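Bradyzoite surface antigen BSR4 (Toxoplasma gondii, PDB 2JKS) is a surface antigen of the bradyzoite stage, built from two SRS domains of the SAG1-related superfamily, and binds zinc ions in the crystal. Local coordinates at residues K92-T97 against K132-G137; R99-K104 against L120-E125. All blocks are in the same frame, centred on the assembly; numbering follows the deposited sequence.

Interaction 1: residues K92-T97 against K132-G137. With ZN (zinc ion), chain F.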
ATOM      1  N   LYS A  92       1.071   4.674 -10.594  1.00 36.87           N
ATOM      2  CA  LYS A  92       2.338   4.161 -10.096  1.00 38.37           C
ATOM      3  C   LYS A  92       2.955   5.113  -9.076  1.00 37.04           C
ATOM      4  O   LYS A  92       3.548   4.668  -8.109  1.00 35.97           O
ATOM      5  CB  LYS A  92       3.299   3.812 -11.237  1.00 37.63           C
ATOM      6  CG  LYS A  92       4.222   4.914 -11.635  1.00 41.68           C
ATOM      7  CD  LYS A  92       5.228   4.483 -12.711  1.00 41.45           C
ATOM      8  CE  LYS A  92       6.303   3.533 -12.197  1.00 46.24           C
ATOM      9  NZ  LYS A  92       7.151   4.048 -11.087  1.00 47.20           N
ATOM     10  N   ASP A  93       2.762   6.416  -9.269  1.00 37.76           N
ATOM     11  CA  ASP A  93       3.227   7.413  -8.311  1.00 37.77           C
ATOM     12  C   ASP A  93       2.388   7.467  -7.041  1.00 36.85           C
ATOM     13  O   ASP A  93       2.943   7.556  -5.962  1.00 36.89           O
ATOM     14  CB  ASP A  93       3.285   8.797  -8.943  1.00 38.51           C
ATOM     15  CG  ASP A  93       4.529   9.011  -9.797  1.00 42.23           C
ATOM     16  OD1 ASP A  93       5.458   8.168  -9.745  1.00 47.49           O
ATOM     17  OD2 ASP A  93       4.564  10.026 -10.521  1.00 44.38           O
ATOM     18  N   LEU A  94       1.060   7.430  -7.156  1.00 35.99           N
ATOM     19  CA  LEU A  94       0.180   7.397  -5.981  1.00 34.66           C
ATOM     20  C   LEU A  94       0.443   6.125  -5.168  1.00 34.67           C
ATOM     21  O   LEU A  94       0.541   6.181  -3.950  1.00 33.66           O
ATOM     22  CB  LEU A  94      -1.298   7.459  -6.379  1.00 35.20           C
ATOM     23  CG  LEU A  94      -2.335   7.426  -5.230  1.00 35.95           C
ATOM     24  CD1 LEU A  94      -2.204   8.580  -4.263  1.00 37.32           C
ATOM     25  CD2 LEU A  94      -3.693   7.441  -5.767  1.00 35.92           C
ATOM     26  N   LEU A  95       0.625   5.003  -5.858  1.00 34.55           N
ATOM     27  CA  LEU A  95       0.774   3.710  -5.186  1.00 36.69           C
ATOM     28  C   LEU A  95       2.191   3.473  -4.687  1.00 38.78           C
ATOM     29  O   LEU A  95       2.451   2.550  -3.879  1.00 38.50           O
ATOM     30  CB  LEU A  95       0.338   2.562  -6.109  1.00 35.09           C
ATOM     31  CG  LEU A  95      -1.174   2.597  -6.429  1.00 34.28           C
ATOM     32  CD1 LEU A  95      -1.560   1.482  -7.345  1.00 34.01           C
ATOM     33  CD2 LEU A  95      -2.102   2.607  -5.158  1.00 31.07           C
ATOM     34  N   GLU A  96       3.099   4.312  -5.190  1.00 40.56           N
ATOM     35  CA  GLU A  96       4.533   4.232  -4.891  1.00 42.62           C
ATOM     36  C   GLU A  96       5.106   2.885  -5.246  1.00 43.55           C
ATOM     37  O   GLU A  96       5.857   2.320  -4.470  1.00 42.96           O
ATOM     38  CB  GLU A  96       4.813   4.547  -3.432  1.00 42.91           C
ATOM     39  CG  GLU A  96       4.667   5.976  -3.097  1.00 44.32           C
ATOM     40  CD  GLU A  96       4.867   6.219  -1.639  1.00 49.24           C
ATOM     41  OE1 GLU A  96       3.946   6.753  -1.007  1.00 52.12           O
ATOM     42  OE2 GLU A  96       5.928   5.856  -1.095  1.00 54.68           O
ATOM     43  N   THR A  97       4.756   2.393  -6.429  1.00 44.46           N
ATOM     44  CA  THR A  97       5.133   1.063  -6.860  1.00 45.81           C
ATOM     45  C   THR A  97       5.932   1.137  -8.159  1.00 46.91           C
ATOM     46  O   THR A  97       6.047   2.210  -8.747  1.00 47.55           O
ATOM     47  CB  THR A  97       3.881   0.086  -6.915  1.00 46.71           C
ATOM     48  OG1 THR A  97       2.805   0.690  -7.656  1.00 47.26           O
ATOM     49  CG2 THR A  97       3.383  -0.272  -5.472  1.00 44.90           C
ATOM     50  N   LYS A 132      -4.259   3.812   0.275  1.00 30.17           N
ATOM     51  CA  LYS A 132      -4.363   4.882  -0.701  1.00 30.01           C
ATOM     52  C   LYS A 132      -5.800   5.097  -1.170  1.00 29.28           C
ATOM     53  O   LYS A 132      -6.645   4.191  -1.132  1.00 29.66           O
ATOM     54  CB  LYS A 132      -3.482   4.606  -1.937  1.00 29.76           C
ATOM     55  CG  LYS A 132      -1.999   4.299  -1.649  1.00 31.74           C
ATOM     56  CD  LYS A 132      -1.242   5.556  -1.186  1.00 32.15           C
ATOM     57  CE  LYS A 132       0.203   5.175  -0.853  1.00 33.45           C
ATOM     58  NZ  LYS A 132       0.923   6.397  -0.395  1.00 36.71           N
ATOM     59  N   ALA A 133      -6.043   6.292  -1.684  1.00 28.68           N
ATOM     60  CA  ALA A 133      -7.292   6.627  -2.353  1.00 28.48           C
ATOM     61  C   ALA A 133      -7.027   7.521  -3.561  1.00 28.14           C
ATOM     62  O   ALA A 133      -6.134   8.392  -3.540  1.00 29.41           O
ATOM     63  CB  ALA A 133      -8.240   7.331  -1.368  1.00 27.67           C
ATOM     64  N   PHE A 134      -7.832   7.356  -4.594  1.00 27.75           N
ATOM     65  CA  PHE A 134      -7.812   8.295  -5.718  1.00 27.56           C
ATOM     66  C   PHE A 134      -9.229   8.520  -6.170  1.00 27.61           C
ATOM     67  O   PHE A 134     -10.162   7.873  -5.652  1.00 27.12           O
ATOM     68  CB  PHE A 134      -6.909   7.774  -6.872  1.00 27.34           C
ATOM     69  CG  PHE A 134      -7.428   6.510  -7.569  1.00 27.47           C
ATOM     70  CD1 PHE A 134      -8.421   6.606  -8.568  1.00 26.05           C
ATOM     71  CD2 PHE A 134      -6.907   5.256  -7.244  1.00 25.28           C
ATOM     72  CE1 PHE A 134      -8.895   5.508  -9.207  1.00 25.12           C
ATOM     73  CE2 PHE A 134      -7.371   4.088  -7.929  1.00 25.63           C
ATOM     74  CZ  PHE A 134      -8.361   4.242  -8.914  1.00 22.42           C
ATOM     75  N   VAL A 135      -9.380   9.441  -7.121  1.00 27.46           N
ATOM     76  CA  VAL A 135     -10.685   9.877  -7.639  1.00 27.23           C
ATOM     77  C   VAL A 135     -10.581   9.894  -9.191  1.00 28.33           C
ATOM     78  O   VAL A 135      -9.555  10.298  -9.783  1.00 28.44           O
ATOM     79  CB  VAL A 135     -11.120  11.303  -7.052  1.00 27.36           C
ATOM     80  CG1 VAL A 135     -12.177  11.984  -7.918  1.00 28.43           C
ATOM     81  CG2 VAL A 135     -11.668  11.197  -5.625  1.00 27.20           C
ATOM     82  N   VAL A 136     -11.637   9.417  -9.821  1.00 28.11           N
ATOM     83  CA  VAL A 136     -11.866   9.529 -11.261  1.00 28.28           C
ATOM     84  C   VAL A 136     -13.352   9.931 -11.364  1.00 28.82           C
ATOM     85  O   VAL A 136     -14.111   9.857 -10.384  1.00 29.10           O
ATOM     86  CB  VAL A 136     -11.534   8.189 -12.065  1.00 27.34           C
ATOM     87  CG1 VAL A 136     -10.005   7.824 -12.042  1.00 24.54           C
ATOM     88  CG2 VAL A 136     -12.382   6.966 -11.529  1.00 26.61           C
ATOM     89  N   GLY A 137     -13.770  10.367 -12.537  1.00 29.67           N
ATOM     90  CA  GLY A 137     -15.139  10.811 -12.685  1.00 31.49           C
ATOM     91  C   GLY A 137     -15.489  10.964 -14.148  1.00 32.73           C
ATOM     92  O   GLY A 137     -14.626  10.823 -15.008  1.00 33.42           O
TER
HETATM   93 ZN    ZN F1320       4.775   6.935   0.997  1.00 51.81          ZN
HETATM   94  O   HOH W   1       5.637   9.207   1.037  1.00 67.90           O

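Interaction 2: residues R99-K104 against L120-E125. With ZN (zinc ion), chain D.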
ATOM      1  N   ARG A  99       5.781  -0.874 -11.133  1.00 45.61           N
ATOM      2  CA  ARG A  99       5.166  -1.247 -12.399  1.00 44.24           C
ATOM      3  C   ARG A  99       4.249  -0.101 -12.859  1.00 42.97           C
ATOM      4  O   ARG A  99       3.553   0.503 -12.049  1.00 42.67           O
ATOM      5  CB  ARG A  99       4.363  -2.550 -12.210  1.00 43.72           C
ATOM      6  CG  ARG A  99       4.076  -3.280 -13.519  1.00 44.64           C
ATOM      7  CD  ARG A  99       3.169  -4.524 -13.346  1.00 45.74           C
ATOM      8  NE  ARG A  99       1.786  -4.212 -13.739  1.00 49.23           N
ATOM      9  CZ  ARG A  99       0.757  -4.375 -12.935  1.00 46.18           C
ATOM     10  NH1 ARG A  99       0.969  -4.949 -11.755  1.00 45.42           N
ATOM     11  NH2 ARG A  99      -0.474  -4.033 -13.317  1.00 43.80           N
ATOM     12  N   ILE A 100       4.273   0.209 -14.147  1.00 41.82           N
ATOM     13  CA  ILE A 100       3.326   1.163 -14.731  1.00 41.57           C
ATOM     14  C   ILE A 100       1.918   0.562 -14.613  1.00 39.74           C
ATOM     15  O   ILE A 100       1.700  -0.564 -15.046  1.00 38.84           O
ATOM     16  CB  ILE A 100       3.663   1.417 -16.245  1.00 42.00           C
ATOM     17  CG1 ILE A 100       5.083   2.039 -16.427  1.00 44.07           C
ATOM     18  CG2 ILE A 100       2.526   2.159 -16.954  1.00 41.31           C
ATOM     19  CD1 ILE A 100       5.218   3.564 -16.336  1.00 48.59           C
ATOM     20  N   VAL A 101       0.970   1.279 -13.997  1.00 39.25           N
ATOM     21  CA  VAL A 101      -0.415   0.769 -13.883  1.00 37.54           C
ATOM     22  C   VAL A 101      -1.380   1.858 -14.310  1.00 36.58           C
ATOM     23  O   VAL A 101      -1.245   2.996 -13.864  1.00 36.26           O
ATOM     24  CB  VAL A 101      -0.830   0.318 -12.414  1.00 38.80           C
ATOM     25  CG1 VAL A 101      -1.675  -0.965 -12.495  1.00 38.77           C
ATOM     26  CG2 VAL A 101       0.353   0.169 -11.479  1.00 38.50           C
ATOM     27  N   ASN A 102      -2.327   1.537 -15.187  1.00 35.86           N
ATOM     28  CA  ASN A 102      -3.251   2.568 -15.658  1.00 35.55           C
ATOM     29  C   ASN A 102      -4.583   1.919 -15.845  1.00 34.98           C
ATOM     30  O   ASN A 102      -4.673   0.687 -16.082  1.00 34.32           O
ATOM     31  CB  ASN A 102      -2.868   3.138 -17.043  1.00 37.64           C
ATOM     32  CG  ASN A 102      -1.468   3.653 -17.141  1.00 40.25           C
ATOM     33  OD1 ASN A 102      -0.624   3.056 -17.828  1.00 45.34           O
ATOM     34  ND2 ASN A 102      -1.219   4.795 -16.535  1.00 41.81           N
ATOM     35  N   TRP A 103      -5.630   2.747 -15.779  1.00 33.55           N
ATOM     36  CA  TRP A 103      -6.949   2.340 -16.240  1.00 31.68           C
ATOM     37  C   TRP A 103      -6.824   2.073 -17.731  1.00 32.13           C
ATOM     38  O   TRP A 103      -6.080   2.751 -18.411  1.00 32.53           O
ATOM     39  CB  TRP A 103      -7.946   3.463 -16.060  1.00 29.05           C
ATOM     40  CG  TRP A 103      -8.424   3.677 -14.636  1.00 27.83           C
ATOM     41  CD1 TRP A 103      -7.849   4.466 -13.685  1.00 26.61           C
ATOM     42  CD2 TRP A 103      -9.582   3.095 -14.031  1.00 24.70           C
ATOM     43  NE1 TRP A 103      -8.572   4.414 -12.525  1.00 24.05           N
ATOM     44  CE2 TRP A 103      -9.662   3.603 -12.707  1.00 24.56           C
ATOM     45  CE3 TRP A 103     -10.571   2.206 -14.481  1.00 25.79           C
ATOM     46  CZ2 TRP A 103     -10.731   3.247 -11.802  1.00 24.80           C
ATOM     47  CZ3 TRP A 103     -11.607   1.850 -13.611  1.00 23.51           C
ATOM     48  CH2 TRP A 103     -11.662   2.357 -12.267  1.00 27.33           C
ATOM     49  N   LYS A 104      -7.572   1.095 -18.218  1.00 34.02           N
ATOM     50  CA  LYS A 104      -7.516   0.693 -19.609  1.00 35.23           C
ATOM     51  C   LYS A 104      -8.892   0.835 -20.204  1.00 35.76           C
ATOM     52  O   LYS A 104      -9.853   0.296 -19.676  1.00 34.08           O
ATOM     53  CB  LYS A 104      -7.088  -0.754 -19.742  1.00 35.47           C
ATOM     54  CG  LYS A 104      -5.614  -0.936 -19.610  1.00 35.15           C
ATOM     55  CD  LYS A 104      -5.302  -2.379 -19.601  1.00 37.75           C
ATOM     56  CE  LYS A 104      -3.789  -2.586 -19.382  1.00 38.08           C
ATOM     57  NZ  LYS A 104      -3.529  -4.049 -19.436  1.00 38.78           N
ATOM     58  N   LEU A 120      -9.461  -1.240 -14.305  1.00 30.53           N
ATOM     59  CA  LEU A 120      -8.181  -1.096 -13.605  1.00 29.10           C
ATOM     60  C   LEU A 120      -7.946  -2.405 -12.901  1.00 28.99           C
ATOM     61  O   LEU A 120      -8.744  -2.813 -12.045  1.00 29.96           O
ATOM     62  CB  LEU A 120      -8.166   0.098 -12.619  1.00 28.50           C
ATOM     63  CG  LEU A 120      -7.006   0.175 -11.602  1.00 28.82           C
ATOM     64  CD1 LEU A 120      -5.672   0.319 -12.329  1.00 29.29           C
ATOM     65  CD2 LEU A 120      -7.187   1.349 -10.570  1.00 28.18           C
ATOM     66  N   GLU A 121      -6.890  -3.111 -13.294  1.00 27.11           N
ATOM     67  CA  GLU A 121      -6.601  -4.406 -12.668  1.00 26.77           C
ATOM     68  C   GLU A 121      -5.287  -4.270 -11.883  1.00 27.10           C
ATOM     69  O   GLU A 121      -4.235  -4.113 -12.454  1.00 25.81           O
ATOM     70  CB  GLU A 121      -6.491  -5.530 -13.727  1.00 27.60           C
ATOM     71  CG  GLU A 121      -5.949  -6.847 -13.144  1.00 25.85           C
ATOM     72  CD  GLU A 121      -5.658  -7.844 -14.216  1.00 31.37           C
ATOM     73  OE1 GLU A 121      -4.772  -7.575 -15.076  1.00 32.90           O
ATOM     74  OE2 GLU A 121      -6.305  -8.905 -14.203  1.00 28.29           O
ATOM     75  N   LEU A 122      -5.357  -4.297 -10.555  1.00 26.37           N
ATOM     76  CA  LEU A 122      -4.122  -4.362  -9.819  1.00 26.21           C
ATOM     77  C   LEU A 122      -3.598  -5.787  -9.734  1.00 25.71           C
ATOM     78  O   LEU A 122      -4.387  -6.736  -9.773  1.00 26.96           O
ATOM     79  CB  LEU A 122      -4.304  -3.755  -8.430  1.00 25.47           C
ATOM     80  CG  LEU A 122      -4.854  -2.339  -8.439  1.00 25.33           C
ATOM     81  CD1 LEU A 122      -4.994  -1.883  -7.009  1.00 25.61           C
ATOM     82  CD2 LEU A 122      -3.988  -1.402  -9.248  1.00 27.74           C
ATOM     83  N   HIS A 123      -2.262  -5.920  -9.669  1.00 27.04           N
ATOM     84  CA  HIS A 123      -1.562  -7.189  -9.430  1.00 28.27           C
ATOM     85  C   HIS A 123      -1.047  -7.107  -7.974  1.00 29.58           C
ATOM     86  O   HIS A 123      -1.023  -6.028  -7.359  1.00 27.78           O
ATOM     87  CB  HIS A 123      -0.371  -7.459 -10.411  1.00 28.56           C
ATOM     88  CG  HIS A 123      -0.750  -7.558 -11.876  1.00 29.79           C
ATOM     89  ND1 HIS A 123       0.111  -8.048 -12.842  1.00 32.80           N
ATOM     90  CD2 HIS A 123      -1.902  -7.269 -12.526  1.00 29.14           C
ATOM     91  CE1 HIS A 123      -0.482  -8.013 -14.024  1.00 32.49           C
ATOM     92  NE2 HIS A 123      -1.714  -7.573 -13.852  1.00 29.33           N
ATOM     93  N   ASN A 124      -0.639  -8.236  -7.405  1.00 30.99           N
ATOM     94  CA  ASN A 124      -0.263  -8.235  -5.976  1.00 32.73           C
ATOM     95  C   ASN A 124       0.875  -7.282  -5.717  1.00 32.01           C
ATOM     96  O   ASN A 124       0.902  -6.538  -4.717  1.00 31.39           O
ATOM     97  CB  ASN A 124       0.018  -9.654  -5.485  1.00 34.56           C
ATOM     98  CG  ASN A 124      -1.259 -10.456  -5.230  1.00 39.06           C
ATOM     99  OD1 ASN A 124      -2.353  -9.904  -4.979  1.00 43.36           O
ATOM    100  ND2 ASN A 124      -1.125 -11.776  -5.269  1.00 44.37           N
ATOM    101  N   GLU A 125       1.786  -7.229  -6.677  1.00 32.95           N
ATOM    102  CA  GLU A 125       2.958  -6.357  -6.576  1.00 33.82           C
ATOM    103  C   GLU A 125       2.597  -4.876  -6.648  1.00 34.27           C
ATOM    104  O   GLU A 125       3.423  -4.017  -6.280  1.00 34.54           O
ATOM    105  CB  GLU A 125       4.032  -6.746  -7.616  1.00 34.42           C
ATOM    106  CG  GLU A 125       3.825  -6.330  -9.096  1.00 34.77           C
ATOM    107  CD  GLU A 125       3.056  -7.370  -9.954  1.00 34.43           C
ATOM    108  OE1 GLU A 125       2.486  -8.336  -9.370  1.00 32.28           O
ATOM    109  OE2 GLU A 125       3.023  -7.230 -11.214  1.00 33.85           O
TER
HETATM  110 ZN    ZN D1318       1.993  -8.548 -12.448  1.00 40.83          ZN
HETATM  111  O   HOH W   2      -3.492  -5.876 -16.473  1.00 42.54           O

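Interaction 1: residues K92-T97 against K132-G137
E96 OE1 is gripped from two directions: the zinc ion lies 2.2 Å from it, and K132 NZ donates a hydrogen bond of 3.1 Å to the same OE1, part of a salt bridge. The ammonium meets this oxygen on its anti side, 32° out of the carboxylate plane. E96 OE2 reaches the zinc more loosely, at 2.6 Å. A water and D205 also bind the metal; K132, which holds a zinc-bound oxygen, belongs to the second shell, and its charge would be expected to draw electron density away from OE1. To get there, K132 bends at its second torsion (chi2 -72°) and then runs straight, laying CE 3.3 Å from L94 O, while its CG packs against L95 CD2 at 3.9 Å.

Further along the strand the contact turns apolar. L94 has CG anti to the backbone nitrogen (chi1 180°), which carries CD2 down to 3.4 Å from F134 CB, the two side chains crossing at about a right angle. E96 itself is the C-prime residue of a Schellman motif, with positive phi and T97 N bonded to K92 O at 3.1 Å, and this turn, with an extended side chain, leaves the carboxylate beside the lysine.

The short helix 91-95 thus ends over strand 132-141, which pairs with strand 152-161 through K132 and F134; L94 also touches D67 of strand 53-67 and V89 of strand 83-89.

Interaction 2: residues R99-K104 against L120-E125
R99 lays its guanidinium over one face of the H123 imidazole, the two planes 34° apart, so this is a tilted overlap instead of a flat stack. R99 NH2 sits above the ring centre, with H123 CD2 its nearest ring atom at 3.6 Å. The arginine bends at its third torsion after an extended start, and that bend turns the guanidinium across the imidazole. R99 NH1 gives E125 OE2 a rather bent hydrogen bond of 3.1 Å, part of a salt bridge, with guanidinium and carboxylate planes 66° apart. A further partner is D126, whose carboxylate forms a salt bridge to NH1 and also accepts a bond from H123 N; the place of NH1 is less sure, and both of its bonds carry that doubt.

The zinc ion takes H123 ND1 at 2.0 Å and E125 OE2 at 2.1 Å. On the far edge of the ring, H123 NE2 donates to E121 OE1 at 3.3 Å, nearly in the imidazole plane but from above the carboxylate plane. The imidazole is therefore held at both nitrogens, which fixes its rotation.

At the other end the contact is apolar. L120 points CB at the face of the W103 indole, 3.6 Å from the centroid of its six-membered ring and 13° off the normal, a CH-pi contact. Between the two ends, V101 CG1 meets L122 CD2 at 4.0 Å, their side chains crossing at about a right angle.

Zinc bound by a histidine and a glutamate two residues apart, with E121 as a second-shell carboxylate on the histidine, makes a partly exposed surface metal site just past the end of strand 116-121, beside the hydrophobic core of an SRS-domain beta sandwich.

How the interactions relate
Going from the N terminus, the chain passes through helix 91-95 and its closing turn, then into the loop that leads to strand 104-105. From there it returns along strand 116-121, and interaction 2 closes this inner loop. It next enters strand 132-141, where interaction 1 closes the outer one, so the second contact is nested inside the first. The two share a core: the F134 ring rests on W103 and L120, with F134 CZ 3.5 Å from L120 CD2, and V136 also touches W103. Strands 116-121 and 132-141 belong to different sheets of the same SRS domain, and the helix and the loop after it join the pair, with a zinc site in each contact.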